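Local coordinates for capsid protein (Turnip yellow mosaic virus, PDB 2FZ2) that self-assembles in 180 copies into a T=3 icosahedral capsid that encloses the single-stranded RNA genome of the virus, at residues S37-A42 and C169-S174; Y66-L71 and M179-I184. One frame throughout, in Å; residues are numbered along the deposited sequence.

Contact 1: residues S37-A42 and C169-S174; sequences SEVLFA and CIITVS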
loop_
_atom_site.group_PDB
_atom_site.type_symbol
_atom_site.label_atom_id
_atom_site.label_comp_id
_atom_site.label_asym_id
_atom_site.label_seq_id
_atom_site.Cartn_x
_atom_site.Cartn_y
_atom_site.Cartn_z
ATOM N N SER D 37 -43.258 120.633 6.618
ATOM C CA SER D 37 -43.569 121.902 5.985
ATOM C C SER D 37 -44.955 122.336 6.386
ATOM O O SER D 37 -45.896 121.544 6.366
ATOM C CB SER D 37 -43.488 121.798 4.460
ATOM O OG SER D 37 -43.376 123.087 3.865
ATOM N N GLU D 38 -45.065 123.600 6.776
ATOM C CA GLU D 38 -46.343 124.151 7.171
ATOM C C GLU D 38 -47.147 124.232 5.897
ATOM O O GLU D 38 -46.646 124.693 4.867
ATOM C CB GLU D 38 -46.155 125.541 7.767
ATOM C CG GLU D 38 -46.011 125.519 9.277
ATOM C CD GLU D 38 -45.463 126.814 9.830
ATOM O OE1 GLU D 38 -44.842 126.777 10.919
ATOM O OE2 GLU D 38 -45.654 127.867 9.173
ATOM N N VAL D 39 -48.384 123.757 5.960
ATOM C CA VAL D 39 -49.264 123.764 4.799
ATOM C C VAL D 39 -50.403 124.748 4.958
ATOM O O VAL D 39 -50.751 125.452 4.016
ATOM C CB VAL D 39 -49.900 122.398 4.560
ATOM C CG1 VAL D 39 -50.751 122.458 3.317
ATOM C CG2 VAL D 39 -48.823 121.316 4.440
ATOM N N LEU D 40 -50.990 124.794 6.149
ATOM C CA LEU D 40 -52.097 125.702 6.369
ATOM C C LEU D 40 -52.619 125.801 7.802
ATOM O O LEU D 40 -52.749 124.793 8.498
ATOM C CB LEU D 40 -53.232 125.290 5.452
ATOM C CG LEU D 40 -54.442 126.196 5.496
ATOM C CD1 LEU D 40 -54.007 127.680 5.546
ATOM C CD2 LEU D 40 -55.278 125.886 4.282
ATOM N N PHE D 41 -52.925 127.027 8.226
ATOM C CA PHE D 41 -53.463 127.286 9.558
ATOM C C PHE D 41 -54.941 127.562 9.359
ATOM O O PHE D 41 -55.371 128.715 9.225
ATOM C CB PHE D 41 -52.789 128.504 10.154
ATOM C CG PHE D 41 -51.391 128.247 10.626
ATOM C CD1 PHE D 41 -50.368 128.037 9.716
ATOM C CD2 PHE D 41 -51.094 128.231 11.984
ATOM C CE1 PHE D 41 -49.061 127.813 10.151
ATOM C CE2 PHE D 41 -49.796 128.007 12.427
ATOM C CZ PHE D 41 -48.776 127.798 11.509
ATOM N N ALA D 42 -55.724 126.494 9.363
ATOM C CA ALA D 42 -57.142 126.615 9.078
ATOM C C ALA D 42 -58.112 126.684 10.216
ATOM O O ALA D 42 -57.745 126.593 11.388
ATOM C CB ALA D 42 -57.557 125.485 8.155
ATOM N N CYS D 169 -56.984 124.335 13.618
ATOM C CA CYS D 169 -56.050 123.261 13.394
ATOM C C CYS D 169 -54.984 123.614 12.382
ATOM O O CYS D 169 -55.177 124.459 11.493
ATOM C CB CYS D 169 -56.791 122.005 12.958
ATOM S SG CYS D 169 -57.495 122.150 11.327
ATOM N N ILE D 170 -53.853 122.942 12.545
ATOM C CA ILE D 170 -52.697 123.132 11.703
ATOM C C ILE D 170 -52.448 121.945 10.831
ATOM O O ILE D 170 -52.515 120.796 11.279
ATOM C CB ILE D 170 -51.462 123.299 12.516
ATOM C CG1 ILE D 170 -51.818 123.994 13.827
ATOM C CG2 ILE D 170 -50.415 123.995 11.686
ATOM C CD1 ILE D 170 -51.310 125.385 13.931
ATOM N N ILE D 171 -52.131 122.223 9.579
ATOM C CA ILE D 171 -51.866 121.143 8.689
ATOM C C ILE D 171 -50.469 121.247 8.186
ATOM O O ILE D 171 -50.085 122.236 7.580
ATOM C CB ILE D 171 -52.806 121.151 7.534
ATOM C CG1 ILE D 171 -54.154 120.616 7.999
ATOM C CG2 ILE D 171 -52.254 120.264 6.434
ATOM C CD1 ILE D 171 -55.289 121.533 7.727
ATOM N N THR D 172 -49.703 120.214 8.479
ATOM C CA THR D 172 -48.335 120.155 8.052
ATOM C C THR D 172 -48.201 118.879 7.293
ATOM O O THR D 172 -48.937 117.913 7.498
ATOM C CB THR D 172 -47.347 120.087 9.223
ATOM O OG1 THR D 172 -47.118 118.715 9.587
ATOM C CG2 THR D 172 -47.895 120.828 10.397
ATOM N N VAL D 173 -47.244 118.887 6.401
ATOM C CA VAL D 173 -46.979 117.723 5.640
ATOM C C VAL D 173 -45.538 117.435 6.006
ATOM O O VAL D 173 -44.748 118.353 6.213
ATOM C CB VAL D 173 -47.141 118.029 4.179
ATOM C CG1 VAL D 173 -45.842 118.500 3.608
ATOM C CG2 VAL D 173 -47.652 116.803 3.468
ATOM N N SER D 174 -45.198 116.167 6.121
ATOM C CA SER D 174 -43.846 115.813 6.477
ATOM C C SER D 174 -43.482 114.532 5.764
ATOM O O SER D 174 -44.340 113.829 5.218
ATOM C CB SER D 174 -43.743 115.633 7.989
ATOM O OG SER D 174 -44.964 116.027 8.600
#

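Contact 2: residues Y66-L71 and M179-I184; sequences YRHASL and MHSPLI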
loop_
_atom_site.group_PDB
_atom_site.type_symbol
_atom_site.label_atom_id
_atom_site.label_comp_id
_atom_site.label_asym_id
_atom_site.label_seq_id
_atom_site.Cartn_x
_atom_site.Cartn_y
_atom_site.Cartn_z
ATOM N N TYR D 66 -28.141 119.022 -5.339
ATOM C CA TYR D 66 -28.165 117.625 -5.775
ATOM C C TYR D 66 -28.929 117.544 -7.092
ATOM O O TYR D 66 -29.826 118.348 -7.352
ATOM C CB TYR D 66 -28.811 116.727 -4.721
ATOM C CG TYR D 66 -28.102 116.809 -3.405
ATOM C CD1 TYR D 66 -28.375 117.849 -2.527
ATOM C CD2 TYR D 66 -27.115 115.890 -3.061
ATOM C CE1 TYR D 66 -27.680 117.987 -1.336
ATOM C CE2 TYR D 66 -26.406 116.010 -1.869
ATOM C CZ TYR D 66 -26.692 117.069 -1.012
ATOM O OH TYR D 66 -25.984 117.256 0.158
ATOM N N ARG D 67 -28.567 116.587 -7.935
ATOM C CA ARG D 67 -29.229 116.468 -9.217
ATOM C C ARG D 67 -30.465 115.586 -9.155
ATOM O O ARG D 67 -31.418 115.817 -9.911
ATOM C CB ARG D 67 -28.248 115.953 -10.276
ATOM C CG ARG D 67 -26.888 116.644 -10.259
ATOM C CD ARG D 67 -26.455 117.054 -11.657
ATOM N NE ARG D 67 -25.575 116.075 -12.304
ATOM C CZ ARG D 67 -25.898 115.395 -13.404
ATOM N NH1 ARG D 67 -27.085 115.596 -13.965
ATOM N NH2 ARG D 67 -25.044 114.521 -13.946
ATOM N N HIS D 68 -30.456 114.583 -8.274
ATOM C CA HIS D 68 -31.611 113.701 -8.132
ATOM C C HIS D 68 -32.019 113.551 -6.695
ATOM O O HIS D 68 -31.173 113.581 -5.798
ATOM C CB HIS D 68 -31.344 112.307 -8.673
ATOM C CG HIS D 68 -30.601 112.298 -9.961
ATOM N ND1 HIS D 68 -31.237 112.224 -11.181
ATOM C CD2 HIS D 68 -29.277 112.365 -10.225
ATOM C CE1 HIS D 68 -30.334 112.247 -12.144
ATOM N NE2 HIS D 68 -29.137 112.332 -11.590
ATOM N N ALA D 69 -33.323 113.358 -6.500
ATOM C CA ALA D 69 -33.910 113.193 -5.182
ATOM C C ALA D 69 -35.350 112.707 -5.280
ATOM O O ALA D 69 -36.208 113.405 -5.822
ATOM C CB ALA D 69 -33.874 114.498 -4.442
ATOM N N SER D 70 -35.587 111.509 -4.746
ATOM C CA SER D 70 -36.899 110.867 -4.711
ATOM C C SER D 70 -37.448 111.032 -3.303
ATOM O O SER D 70 -36.734 111.454 -2.410
ATOM C CB SER D 70 -36.769 109.371 -5.007
ATOM O OG SER D 70 -37.029 109.062 -6.369
ATOM N N LEU D 71 -38.712 110.672 -3.104
ATOM C CA LEU D 71 -39.372 110.767 -1.799
ATOM C C LEU D 71 -39.484 109.405 -1.134
ATOM O O LEU D 71 -40.216 108.545 -1.626
ATOM C CB LEU D 71 -40.769 111.313 -1.983
ATOM C CG LEU D 71 -40.810 112.816 -1.866
ATOM C CD1 LEU D 71 -42.177 113.365 -2.246
ATOM C CD2 LEU D 71 -40.468 113.147 -0.441
ATOM N N MET D 179 -31.313 111.603 -1.781
ATOM C CA MET D 179 -30.729 112.344 -2.878
ATOM C C MET D 179 -29.297 111.939 -3.131
ATOM O O MET D 179 -28.636 111.353 -2.263
ATOM C CB MET D 179 -30.792 113.837 -2.592
ATOM C CG MET D 179 -30.576 114.193 -1.143
ATOM S SD MET D 179 -31.531 115.649 -0.719
ATOM C CE MET D 179 -30.345 116.585 0.256
ATOM N N HIS D 180 -28.829 112.245 -4.337
ATOM C CA HIS D 180 -27.466 111.942 -4.718
ATOM C C HIS D 180 -27.044 112.804 -5.889
ATOM O O HIS D 180 -27.816 113.652 -6.357
ATOM C CB HIS D 180 -27.316 110.451 -5.049
ATOM C CG HIS D 180 -28.151 109.978 -6.202
ATOM N ND1 HIS D 180 -28.725 110.829 -7.119
ATOM C CD2 HIS D 180 -28.467 108.723 -6.607
ATOM C CE1 HIS D 180 -29.355 110.119 -8.040
ATOM N NE2 HIS D 180 -29.214 108.839 -7.753
ATOM N N SER D 181 -25.808 112.597 -6.339
ATOM C CA SER D 181 -25.256 113.338 -7.470
ATOM C C SER D 181 -25.268 114.839 -7.224
ATOM O O SER D 181 -26.293 115.499 -7.366
ATOM C CB SER D 181 -26.038 113.017 -8.744
ATOM O OG SER D 181 -26.155 111.615 -8.941
ATOM N N PRO D 182 -24.114 115.394 -6.850
ATOM C CA PRO D 182 -23.967 116.820 -6.576
ATOM C C PRO D 182 -24.159 117.669 -7.816
ATOM O O PRO D 182 -23.779 117.287 -8.919
ATOM C CB PRO D 182 -22.545 116.943 -6.025
ATOM C CG PRO D 182 -22.103 115.568 -5.732
ATOM C CD PRO D 182 -22.848 114.682 -6.668
ATOM N N LEU D 183 -24.755 118.833 -7.630
ATOM C CA LEU D 183 -24.974 119.722 -8.744
ATOM C C LEU D 183 -23.863 120.738 -8.694
ATOM O O LEU D 183 -23.888 121.660 -7.890
ATOM C CB LEU D 183 -26.325 120.414 -8.606
ATOM C CG LEU D 183 -26.885 121.149 -9.818
ATOM C CD1 LEU D 183 -27.186 122.579 -9.419
ATOM C CD2 LEU D 183 -25.896 121.098 -10.986
ATOM N N ILE D 184 -22.888 120.569 -9.569
ATOM C CA ILE D 184 -21.729 121.453 -9.614
ATOM C C ILE D 184 -22.050 122.923 -9.926
ATOM O O ILE D 184 -22.085 123.321 -11.080
ATOM C CB ILE D 184 -20.714 120.909 -10.635
ATOM C CG1 ILE D 184 -20.857 119.378 -10.750
ATOM C CG2 ILE D 184 -19.325 121.254 -10.206
ATOM C CD1 ILE D 184 -22.015 118.857 -11.724
#

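Contact 1: residues S37-A42 and C169-S174
Ile171 O receives two backbone N-H groups from the facing strand, Val39 N at 2.8 Å and Leu40 N at 3.1 Å, the latter arriving in the carbonyl plane on a lone pair. Two consecutive residues thus face one: a classic beta bulge that shifts the antiparallel register between Glu38 and Leu40. Ladder bonds resume on both sides of it: Ser37 N reaches Val173 O (2.8 Å) with an almost straight N-H...O angle of 175°, and Ile171 N reaches Leu40 O. The bulge also tips Val39 inward, toward the partner strand. With CG1 anti to the backbone N (chi1 -178°), its other branch, CG2, packs on Val173 CB at 3.7 Å, while its CB meets Ile171 CG2. On the face that carries Glu38, Phe41, Ile170 and Thr172, the Phe41 and Ile170 side chains lie side by side and point the same way. Ile170 CG2 sits over the centre of the Phe41 ring, 4.1 Å from the centroid, a CH-pi contact, and CD1 touches the ring at CE2. Glu38 OE1 is hydrogen-bonded to Thr108 OG1 of a neighbouring subunit, so this face also touches another subunit of the capsid. Beyond the pair, strand 66-80 flanks 169-174 on its far edge through backbone bonds of Ile170 with His79 and Thr172 with Thr77, while Ser37 OG makes a weak hydrogen bond to Ser58 OG of helix 57-63.

Contact 2: residues Y66-L71 and M179-I184
Arg67 N donates to two carbonyls of the opposing segment, Ser181 O at 2.6 Å, nearly along its C=O axis, and, weakly, His180 O at 3.4 Å. In the viral jelly roll this joins strand D (66-80) to strand I (169-182), antiparallel neighbours in the BIDG sheet, where both segments turn a corner, at Arg67 and at Ser181. His180 O also takes a weak bond from His68 N, and the return bond, His180 N to His68 O (3.1 Å), comes from a donor tilted 29° out of the carbonyl plane. On one face of the sheet the His68 and His180 side chains cross obliquely. Ser181 CB lies in plane at the edge of the His68 ring, whose ND1 is hydrogen-bonded to Asp143 OD2 and NE2 to Val16 O of a neighbouring subunit. The Arg67 chain, bent at chi2 and chi3, passes Pro182 O with CG at 3.4 Å and crosses Leu183 at about a right angle. Its guanidinium continues to a salt bridge with Asp149 of that same neighbour, so the corner is part of a subunit interface. On the other face Ala69 CB packs on Met179 CB (3.7 Å). Bends at chi2 and chi3 turn Met179 SD and CE over the Tyr66 ring, a Met-aromatic contact: CE lies 3.9 Å from the centroid, and SD stands farther off above the same face, 4.6 Å from the centroid.

Overall arrangement
Contacts 1 and 2 share strand 169-182 and lie on its two flanks: 37-42 of strand 30-42 pairs with its first part, whereas 66-71 of strand 66-80 meets its far end. In the jelly roll these three strands stand side by side in one sheet. The contact centres are 26 Å apart and the nearest atoms about 7 Å, without touching. Along the chain the order is 37-42, 66-71, 169-174, 179-184, so the two pairings interlock, and the late strand is inserted between two early ones. Both contacts reach other copies of the protein, which ties the folded sheet to the assembled capsid at either site.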